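Long-range contact in 16S rRNA (adenine(1408)-N(1))-methyltransferase (Escherichia coli, PDB 3P2E), which methylates the N(1) position of adenine 1408 in 16S rRNA of assembled 30S subunits, using S-adenosyl-L-methionine, and so confers resistance to various aminoglycosides: residues A43-P56 with L77-L90. Sequence-based numbering, arbitrary orientation.
With SAH (S-adenosyl-L-homocysteine), chain C.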
ATOM      1  N   ALA A  43       2.650   2.810  11.120  1.00 14.92           N
ATOM      2  CA  ALA A  43       3.861   2.370  11.798  1.00 15.81           C
ATOM      3  C   ALA A  43       3.984   2.902  13.216  1.00 17.07           C
ATOM      4  O   ALA A  43       4.394   2.178  14.120  1.00 16.56           O
ATOM      5  CB  ALA A  43       5.075   2.779  10.989  1.00 18.97           C
ATOM      6  N   ILE A  44       3.641   4.168  13.411  1.00 17.11           N
ATOM      7  CA  ILE A  44       3.733   4.759  14.737  1.00 19.35           C
ATOM      8  C   ILE A  44       2.745   4.092  15.700  1.00 19.17           C
ATOM      9  O   ILE A  44       2.977   4.056  16.907  1.00 19.97           O
ATOM     10  CB  ILE A  44       3.484   6.299  14.666  1.00 25.85           C
ATOM     11  CG1 ILE A  44       3.822   6.967  16.003  1.00 31.54           C
ATOM     12  CG2 ILE A  44       2.044   6.575  14.271  1.00 26.35           C
ATOM     13  CD1 ILE A  44       2.721   6.895  17.047  1.00 34.59           C
ATOM     14  N   ASN A  45       1.656   3.541  15.173  1.00 18.12           N
ATOM     15  CA  ASN A  45       0.663   2.899  16.032  1.00 17.96           C
ATOM     16  C   ASN A  45       0.808   1.389  16.205  1.00 17.07           C
ATOM     17  O   ASN A  45       0.028   0.777  16.928  1.00 16.73           O
ATOM     18  CB  ASN A  45      -0.752   3.226  15.534  1.00 23.60           C
ATOM     19  CG  ASN A  45      -1.100   4.695  15.698  1.00 26.37           C
ATOM     20  OD1 ASN A  45      -1.274   5.421  14.717  1.00 31.58           O
ATOM     21  ND2 ASN A  45      -1.189   5.142  16.943  1.00 25.83           N
ATOM     22  N   ASP A  46       1.802   0.783  15.563  1.00 16.88           N
ATOM     23  CA  ASP A  46       1.999  -0.664  15.677  1.00 17.76           C
ATOM     24  C   ASP A  46       3.464  -1.022  15.465  1.00 18.64           C
ATOM     25  O   ASP A  46       3.926  -1.162  14.335  1.00 18.19           O
ATOM     26  CB  ASP A  46       1.100  -1.380  14.660  1.00 18.86           C
ATOM     27  CG  ASP A  46       1.353  -2.873  14.590  1.00 20.19           C
ATOM     28  OD1 ASP A  46       1.925  -3.445  15.537  1.00 22.14           O
ATOM     29  OD2 ASP A  46       0.963  -3.482  13.574  1.00 27.31           O
ATOM     30  N   GLN A  47       4.191  -1.172  16.568  1.00 15.53           N
ATOM     31  CA  GLN A  47       5.612  -1.471  16.511  1.00 16.17           C
ATOM     32  C   GLN A  47       5.985  -2.944  16.372  1.00 17.75           C
ATOM     33  O   GLN A  47       7.158  -3.297  16.497  1.00 19.40           O
ATOM     34  CB  GLN A  47       6.307  -0.863  17.731  1.00 17.87           C
ATOM     35  CG  GLN A  47       6.347   0.662  17.695  1.00 18.72           C
ATOM     36  CD  GLN A  47       7.201   1.182  16.553  1.00 18.75           C
ATOM     37  OE1 GLN A  47       6.754   1.986  15.735  1.00 21.55           O
ATOM     38  NE2 GLN A  47       8.440   0.717  16.491  1.00 19.24           N
ATOM     39  N   ASN A  48       4.999  -3.800  16.108  1.00 19.76           N
ATOM     40  CA  ASN A  48       5.266  -5.226  15.931  1.00 21.35           C
ATOM     41  C   ASN A  48       5.023  -5.604  14.470  1.00 19.58           C
ATOM     42  O   ASN A  48       4.955  -6.784  14.116  1.00 19.74           O
ATOM     43  CB  ASN A  48       4.370  -6.072  16.838  1.00 24.58           C
ATOM     44  CG  ASN A  48       4.879  -7.500  16.994  1.00 25.48           C
ATOM     45  OD1 ASN A  48       4.157  -8.379  17.469  1.00 28.66           O
ATOM     46  ND2 ASN A  48       6.129  -7.734  16.606  1.00 24.43           N
ATOM     47  N   THR A  49       4.872  -4.587  13.629  1.00 16.81           N
ATOM     48  CA  THR A  49       4.674  -4.797  12.199  1.00 16.41           C
ATOM     49  C   THR A  49       5.714  -3.972  11.451  1.00 16.10           C
ATOM     50  O   THR A  49       5.968  -2.808  11.793  1.00 15.04           O
ATOM     51  CB  THR A  49       3.266  -4.358  11.729  1.00 19.30           C
ATOM     52  OG1 THR A  49       2.273  -5.215  12.309  1.00 18.73           O
ATOM     53  CG2 THR A  49       3.163  -4.435  10.204  1.00 19.73           C
ATOM     54  N   PHE A  50       6.333  -4.582  10.445  1.00 16.02           N
ATOM     55  CA  PHE A  50       7.318  -3.871   9.642  1.00 15.12           C
ATOM     56  C   PHE A  50       6.567  -3.362   8.422  1.00 15.33           C
ATOM     57  O   PHE A  50       5.959  -4.145   7.690  1.00 15.30           O
ATOM     58  CB  PHE A  50       8.455  -4.791   9.208  1.00 17.67           C
ATOM     59  CG  PHE A  50       9.570  -4.067   8.515  1.00 19.61           C
ATOM     60  CD1 PHE A  50      10.359  -3.161   9.213  1.00 20.97           C
ATOM     61  CD2 PHE A  50       9.806  -4.255   7.157  1.00 21.05           C
ATOM     62  CE1 PHE A  50      11.372  -2.447   8.571  1.00 19.65           C
ATOM     63  CE2 PHE A  50      10.814  -3.548   6.504  1.00 19.25           C
ATOM     64  CZ  PHE A  50      11.600  -2.641   7.214  1.00 20.60           C
ATOM     65  N   TYR A  51       6.605  -2.048   8.219  1.00 14.39           N
ATOM     66  CA  TYR A  51       5.906  -1.409   7.112  1.00 14.75           C
ATOM     67  C   TYR A  51       6.784  -1.083   5.912  1.00 15.91           C
ATOM     68  O   TYR A  51       7.826  -0.440   6.036  1.00 15.73           O
ATOM     69  CB  TYR A  51       5.211  -0.143   7.619  1.00 15.94           C
ATOM     70  CG  TYR A  51       4.040  -0.457   8.526  1.00 14.52           C
ATOM     71  CD1 TYR A  51       2.774  -0.704   7.995  1.00 16.51           C
ATOM     72  CD2 TYR A  51       4.215  -0.585   9.903  1.00 16.95           C
ATOM     73  CE1 TYR A  51       1.710  -1.077   8.814  1.00 17.32           C
ATOM     74  CE2 TYR A  51       3.158  -0.960  10.730  1.00 17.35           C
ATOM     75  CZ  TYR A  51       1.913  -1.204  10.179  1.00 17.39           C
ATOM     76  OH  TYR A  51       0.868  -1.586  10.985  1.00 19.18           O
ATOM     77  N   ILE A  52       6.336  -1.537   4.748  1.00 14.51           N
ATOM     78  CA  ILE A  52       7.054  -1.321   3.503  1.00 14.04           C
ATOM     79  C   ILE A  52       6.189  -0.513   2.553  1.00 15.18           C
ATOM     80  O   ILE A  52       5.152  -0.991   2.094  1.00 13.65           O
ATOM     81  CB  ILE A  52       7.402  -2.661   2.831  1.00 15.13           C
ATOM     82  CG1 ILE A  52       8.234  -3.513   3.794  1.00 17.36           C
ATOM     83  CG2 ILE A  52       8.173  -2.417   1.530  1.00 14.78           C
ATOM     84  CD1 ILE A  52       8.537  -4.908   3.271  1.00 16.79           C
ATOM     85  N   GLY A  53       6.617   0.714   2.276  1.00 14.68           N
ATOM     86  CA  GLY A  53       5.878   1.579   1.374  1.00 15.11           C
ATOM     87  C   GLY A  53       6.601   1.643   0.046  1.00 13.66           C
ATOM     88  O   GLY A  53       7.777   2.001  -0.008  1.00 14.00           O
ATOM     89  N   ILE A  54       5.887   1.312  -1.025  1.00 12.90           N
ATOM     90  CA  ILE A  54       6.448   1.286  -2.373  1.00 13.45           C
ATOM     91  C   ILE A  54       5.872   2.379  -3.276  1.00 13.43           C
ATOM     92  O   ILE A  54       4.659   2.574  -3.327  1.00 13.39           O
ATOM     93  CB  ILE A  54       6.144  -0.065  -3.057  1.00 16.16           C
ATOM     94  CG1 ILE A  54       6.624  -1.225  -2.183  1.00 15.59           C
ATOM     95  CG2 ILE A  54       6.809  -0.120  -4.426  1.00 15.54           C
ATOM     96  CD1 ILE A  54       6.206  -2.590  -2.715  1.00 18.94           C
ATOM     97  N   ASP A  55       6.747   3.089  -3.982  1.00 12.79           N
ATOM     98  CA  ASP A  55       6.313   4.120  -4.922  1.00 13.43           C
ATOM     99  C   ASP A  55       7.454   4.439  -5.882  1.00 13.10           C
ATOM    100  O   ASP A  55       8.611   4.509  -5.479  1.00 14.33           O
ATOM    101  CB  ASP A  55       5.900   5.404  -4.204  1.00 14.73           C
ATOM    102  CG  ASP A  55       4.917   6.228  -5.019  1.00 16.33           C
ATOM    103  OD1 ASP A  55       3.740   6.298  -4.625  1.00 14.92           O
ATOM    104  OD2 ASP A  55       5.315   6.791  -6.064  1.00 17.75           O
ATOM    105  N   PRO A  56       7.141   4.624  -7.170  1.00 14.86           N
ATOM    106  CA  PRO A  56       8.174   4.938  -8.159  1.00 15.60           C
ATOM    107  C   PRO A  56       8.661   6.386  -8.093  1.00 15.98           C
ATOM    108  O   PRO A  56       9.685   6.724  -8.686  1.00 19.12           O
ATOM    109  CB  PRO A  56       7.491   4.615  -9.486  1.00 17.35           C
ATOM    110  CG  PRO A  56       6.051   4.928  -9.199  1.00 15.34           C
ATOM    111  CD  PRO A  56       5.853   4.334  -7.826  1.00 16.40           C
ATOM    112  N   LEU A  77      11.604   6.312  13.172  1.00 22.10           N
ATOM    113  CA  LEU A  77      10.918   5.030  13.308  1.00 22.49           C
ATOM    114  C   LEU A  77      11.864   3.932  12.852  1.00 22.64           C
ATOM    115  O   LEU A  77      12.704   4.151  11.980  1.00 23.19           O
ATOM    116  CB  LEU A  77       9.647   4.993  12.452  1.00 20.98           C
ATOM    117  CG  LEU A  77       8.496   5.929  12.833  1.00 19.96           C
ATOM    118  CD1 LEU A  77       7.357   5.756  11.835  1.00 20.39           C
ATOM    119  CD2 LEU A  77       8.019   5.623  14.248  1.00 21.27           C
ATOM    120  N   SER A  78      11.730   2.750  13.441  1.00 22.25           N
ATOM    121  CA  SER A  78      12.593   1.635  13.078  1.00 22.91           C
ATOM    122  C   SER A  78      11.826   0.559  12.323  1.00 21.24           C
ATOM    123  O   SER A  78      12.404  -0.453  11.930  1.00 23.41           O
ATOM    124  CB  SER A  78      13.211   1.015  14.336  1.00 31.84           C
ATOM    125  OG  SER A  78      13.954   1.971  15.070  1.00 37.13           O
ATOM    126  N   ASN A  79      10.533   0.782  12.104  1.00 19.09           N
ATOM    127  CA  ASN A  79       9.707  -0.209  11.424  1.00 18.51           C
ATOM    128  C   ASN A  79       9.117   0.235  10.087  1.00 17.96           C
ATOM    129  O   ASN A  79       8.015  -0.175   9.719  1.00 18.11           O
ATOM    130  CB  ASN A  79       8.591  -0.685  12.368  1.00 16.96           C
ATOM    131  CG  ASN A  79       7.606   0.415  12.740  1.00 17.98           C
ATOM    132  OD1 ASN A  79       7.966   1.591  12.850  1.00 16.49           O
ATOM    133  ND2 ASN A  79       6.353   0.027  12.966  1.00 16.04           N
ATOM    134  N   VAL A  80       9.863   1.063   9.360  1.00 18.30           N
ATOM    135  CA  VAL A  80       9.417   1.554   8.058  1.00 16.87           C
ATOM    136  C   VAL A  80      10.565   1.605   7.058  1.00 17.47           C
ATOM    137  O   VAL A  80      11.685   1.974   7.403  1.00 16.68           O
ATOM    138  CB  VAL A  80       8.833   2.993   8.155  1.00 16.14           C
ATOM    139  CG1 VAL A  80       8.373   3.471   6.777  1.00 16.29           C
ATOM    140  CG2 VAL A  80       7.687   3.024   9.135  1.00 18.51           C
ATOM    141  N   VAL A  81      10.285   1.205   5.824  1.00 16.96           N
ATOM    142  CA  VAL A  81      11.270   1.277   4.757  1.00 16.30           C
ATOM    143  C   VAL A  81      10.503   1.694   3.510  1.00 16.71           C
ATOM    144  O   VAL A  81       9.367   1.259   3.298  1.00 15.98           O
ATOM    145  CB  VAL A  81      11.989  -0.073   4.501  1.00 17.93           C
ATOM    146  CG1 VAL A  81      11.009  -1.118   3.998  1.00 21.19           C
ATOM    147  CG2 VAL A  81      13.113   0.133   3.486  1.00 21.19           C
ATOM    148  N   PHE A  82      11.107   2.577   2.721  1.00 15.39           N
ATOM    149  CA  PHE A  82      10.495   3.056   1.490  1.00 15.19           C
ATOM    150  C   PHE A  82      11.252   2.469   0.312  1.00 15.58           C
ATOM    151  O   PHE A  82      12.457   2.679   0.155  1.00 17.78           O
ATOM    152  CB  PHE A  82      10.517   4.586   1.441  1.00 15.61           C
ATOM    153  CG  PHE A  82       9.598   5.227   2.439  1.00 16.20           C
ATOM    154  CD1 PHE A  82       8.245   4.899   2.458  1.00 13.59           C
ATOM    155  CD2 PHE A  82      10.078   6.154   3.362  1.00 15.48           C
ATOM    156  CE1 PHE A  82       7.373   5.488   3.387  1.00 16.18           C
ATOM    157  CE2 PHE A  82       9.213   6.748   4.294  1.00 15.52           C
ATOM    158  CZ  PHE A  82       7.856   6.410   4.302  1.00 15.95           C
ATOM    159  N   VAL A  83      10.522   1.717  -0.500  1.00 14.43           N
ATOM    160  CA  VAL A  83      11.064   1.042  -1.668  1.00 13.34           C
ATOM    161  C   VAL A  83      10.671   1.798  -2.931  1.00 13.57           C
ATOM    162  O   VAL A  83       9.501   2.126  -3.129  1.00 13.92           O
ATOM    163  CB  VAL A  83      10.507  -0.395  -1.742  1.00 15.28           C
ATOM    164  CG1 VAL A  83      10.903  -1.053  -3.050  1.00 14.77           C
ATOM    165  CG2 VAL A  83      11.010  -1.198  -0.549  1.00 15.76           C
ATOM    166  N   ILE A  84      11.651   2.068  -3.785  1.00 16.04           N
ATOM    167  CA  ILE A  84      11.390   2.781  -5.026  1.00 15.17           C
ATOM    168  C   ILE A  84      11.237   1.764  -6.139  1.00 15.64           C
ATOM    169  O   ILE A  84      12.220   1.214  -6.640  1.00 17.24           O
ATOM    170  CB  ILE A  84      12.535   3.755  -5.364  1.00 14.92           C
ATOM    171  CG1 ILE A  84      12.780   4.699  -4.179  1.00 14.52           C
ATOM    172  CG2 ILE A  84      12.182   4.557  -6.607  1.00 15.34           C
ATOM    173  CD1 ILE A  84      11.535   5.433  -3.685  1.00 15.48           C
ATOM    174  N   ALA A  85       9.986   1.505  -6.501  1.00 15.22           N
ATOM    175  CA  ALA A  85       9.659   0.547  -7.543  1.00 15.75           C
ATOM    176  C   ALA A  85       8.230   0.794  -8.001  1.00 15.09           C
ATOM    177  O   ALA A  85       7.489   1.543  -7.363  1.00 14.69           O
ATOM    178  CB  ALA A  85       9.793  -0.876  -7.005  1.00 16.28           C
ATOM    179  N   ALA A  86       7.854   0.162  -9.109  1.00 17.82           N
ATOM    180  CA  ALA A  86       6.508   0.289  -9.658  1.00 17.12           C
ATOM    181  C   ALA A  86       5.842  -1.081  -9.691  1.00 17.33           C
ATOM    182  O   ALA A  86       6.518  -2.108  -9.653  1.00 20.13           O
ATOM    183  CB  ALA A  86       6.571   0.873 -11.063  1.00 19.05           C
ATOM    184  N   ALA A  87       4.515  -1.094  -9.783  1.00 16.76           N
ATOM    185  CA  ALA A  87       3.769  -2.347  -9.811  1.00 16.42           C
ATOM    186  C   ALA A  87       4.164  -3.248 -10.975  1.00 19.16           C
ATOM    187  O   ALA A  87       4.051  -4.475 -10.876  1.00 18.05           O
ATOM    188  CB  ALA A  87       2.274  -2.061  -9.859  1.00 16.07           C
ATOM    189  N   GLU A  88       4.623  -2.646 -12.071  1.00 20.16           N
ATOM    190  CA  GLU A  88       5.026  -3.410 -13.250  1.00 24.30           C
ATOM    191  C   GLU A  88       6.401  -4.059 -13.099  1.00 25.83           C
ATOM    192  O   GLU A  88       6.747  -4.968 -13.855  1.00 27.29           O
ATOM    193  CB  GLU A  88       5.030  -2.515 -14.497  1.00 25.84           C
ATOM    194  CG  GLU A  88       3.698  -1.856 -14.801  1.00 28.31           C
ATOM    195  CD  GLU A  88       3.609  -0.439 -14.272  1.00 27.92           C
ATOM    196  OE1 GLU A  88       4.068  -0.192 -13.137  1.00 25.76           O
ATOM    197  OE2 GLU A  88       3.072   0.431 -14.989  1.00 31.80           O
ATOM    198  N   SER A  89       7.180  -3.594 -12.128  1.00 34.99           N
ATOM    199  CA  SER A  89       8.518  -4.136 -11.903  1.00 39.18           C
ATOM    200  C   SER A  89       8.851  -4.192 -10.417  1.00 39.76           C
ATOM    201  O   SER A  89       9.729  -3.473  -9.935  1.00 45.33           O
ATOM    202  CB  SER A  89       9.559  -3.285 -12.634  1.00 60.89           C
ATOM    203  OG  SER A  89       9.528  -1.944 -12.180  1.00 64.66           O
ATOM    204  N   LEU A  90       8.148  -5.056  -9.694  1.00 28.99           N
ATOM    205  CA  LEU A  90       8.362  -5.203  -8.262  1.00 25.76           C
ATOM    206  C   LEU A  90       9.654  -5.961  -7.970  1.00 21.82           C
ATOM    207  O   LEU A  90      10.036  -6.855  -8.719  1.00 19.48           O
ATOM    208  CB  LEU A  90       7.171  -5.933  -7.641  1.00 21.92           C
ATOM    209  CG  LEU A  90       5.841  -5.182  -7.761  1.00 21.92           C
ATOM    210  CD1 LEU A  90       4.689  -6.098  -7.404  1.00 21.92           C
ATOM    211  CD2 LEU A  90       5.862  -3.966  -6.852  1.00 21.92           C
TER
HETATM  212  N   SAH C6732      -1.593   5.873  -1.383  1.00 14.04           N
HETATM  213  CA  SAH C6732      -1.401   7.206  -1.614  1.00 14.61           C
HETATM  214  CB  SAH C6732      -1.711   7.538  -3.076  1.00 16.50           C
HETATM  215  CG  SAH C6732      -1.165   8.812  -3.649  1.00 15.03           C
HETATM  216  SD  SAH C6732      -1.530   9.169  -5.336  1.00 18.09           S
HETATM  217  C   SAH C6732      -2.228   8.043  -0.544  1.00 17.03           C
HETATM  218  O   SAH C6732      -1.655   9.040  -0.408  1.00 18.93           O
HETATM  219  OXT SAH C6732      -3.202   7.704  -0.040  1.00 15.88           O
HETATM  220  C5' SAH C6732      -1.239   7.746  -6.394  1.00 15.92           C
HETATM  221  C4' SAH C6732       0.240   7.208  -6.110  1.00 18.07           C
HETATM  222  O4' SAH C6732       0.272   6.006  -6.891  1.00 19.53           O
HETATM  223  C3' SAH C6732       1.361   8.108  -6.589  1.00 15.96           C
HETATM  224  O3' SAH C6732       2.282   8.415  -5.495  1.00 18.26           O
HETATM  225  C2' SAH C6732       2.001   7.325  -7.793  1.00 17.56           C
HETATM  226  O2' SAH C6732       3.389   7.499  -7.981  1.00 14.87           O
HETATM  227  C1' SAH C6732       1.609   5.867  -7.468  1.00 17.48           C
HETATM  228  N9  SAH C6732       1.539   4.962  -8.683  1.00 17.73           N
HETATM  229  C8  SAH C6732       0.889   5.229  -9.896  1.00 19.19           C
HETATM  230  N7  SAH C6732       1.055   4.267 -10.787  1.00 20.46           N
HETATM  231  C5  SAH C6732       1.870   3.331 -10.067  1.00 19.57           C
HETATM  232  C6  SAH C6732       2.365   2.074 -10.561  1.00 20.15           C
HETATM  233  N6  SAH C6732       2.098   1.632 -11.812  1.00 20.59           N
HETATM  234  N1  SAH C6732       3.131   1.370  -9.647  1.00 19.38           N
HETATM  235  C2  SAH C6732       3.400   1.836  -8.354  1.00 16.59           C
HETATM  236  N3  SAH C6732       2.915   3.054  -7.887  1.00 16.65           N
HETATM  237  C4  SAH C6732       2.162   3.730  -8.816  1.00 18.29           C
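N79 turns its CG between its own backbone N and carbonyl carbon (chi1 65°), and this folds the amide back toward the end of helix 37-44 and the turn 46-49. F50 has CG opposite its backbone N (chi1 -173°), which lays its ring alongside 79-81. The ND2 of N79 gives two hydrogen bonds. One runs to A43 O, nearly straight and close to the amide plane. The other, 3.1 Å from N79 ND2 to T49 O, arrives almost head-on to the carbonyl. The same amide lies beside the Y51 ring, near its edge, with the two planes almost perpendicular. One side chain thus ties the helix end to the start of strand 49-54.

From there the two strands run parallel. Y51 N bonds to N79 O at 2.8 Å, and the ladder continues through V81, G53 and V83 to D55 N. A85 N to D55 O is only a weak bond.

On one face, CG1 of V81 packs 3.7 Å from CG1 of I52, and CG2 of V83 meets CG2 of I52. V81 CG1 also touches F50 CE2, at 3.5 Å. On the other face, the F82 ring brings its edge to G53 O and packs against helix 62-68.

Past the strands, both segments reach SAH, the spent cofactor. D55 OD1 accepts from SAH O3' at 2.7 Å, and D55 OD2 from SAH O2' at 2.8 Å. G34 N and V57 N also bond to this carboxylate and help fix its rotation. A87 N donates a nearly straight hydrogen bond to adenine N1, 2.8 Å, and E88 OE1 accepts from N6. The strands and helix 62-68 form a beta-alpha-beta unit of the Rossmann-like methyltransferase fold, with the ribose-binding acid after one strand and the adenine site after the next.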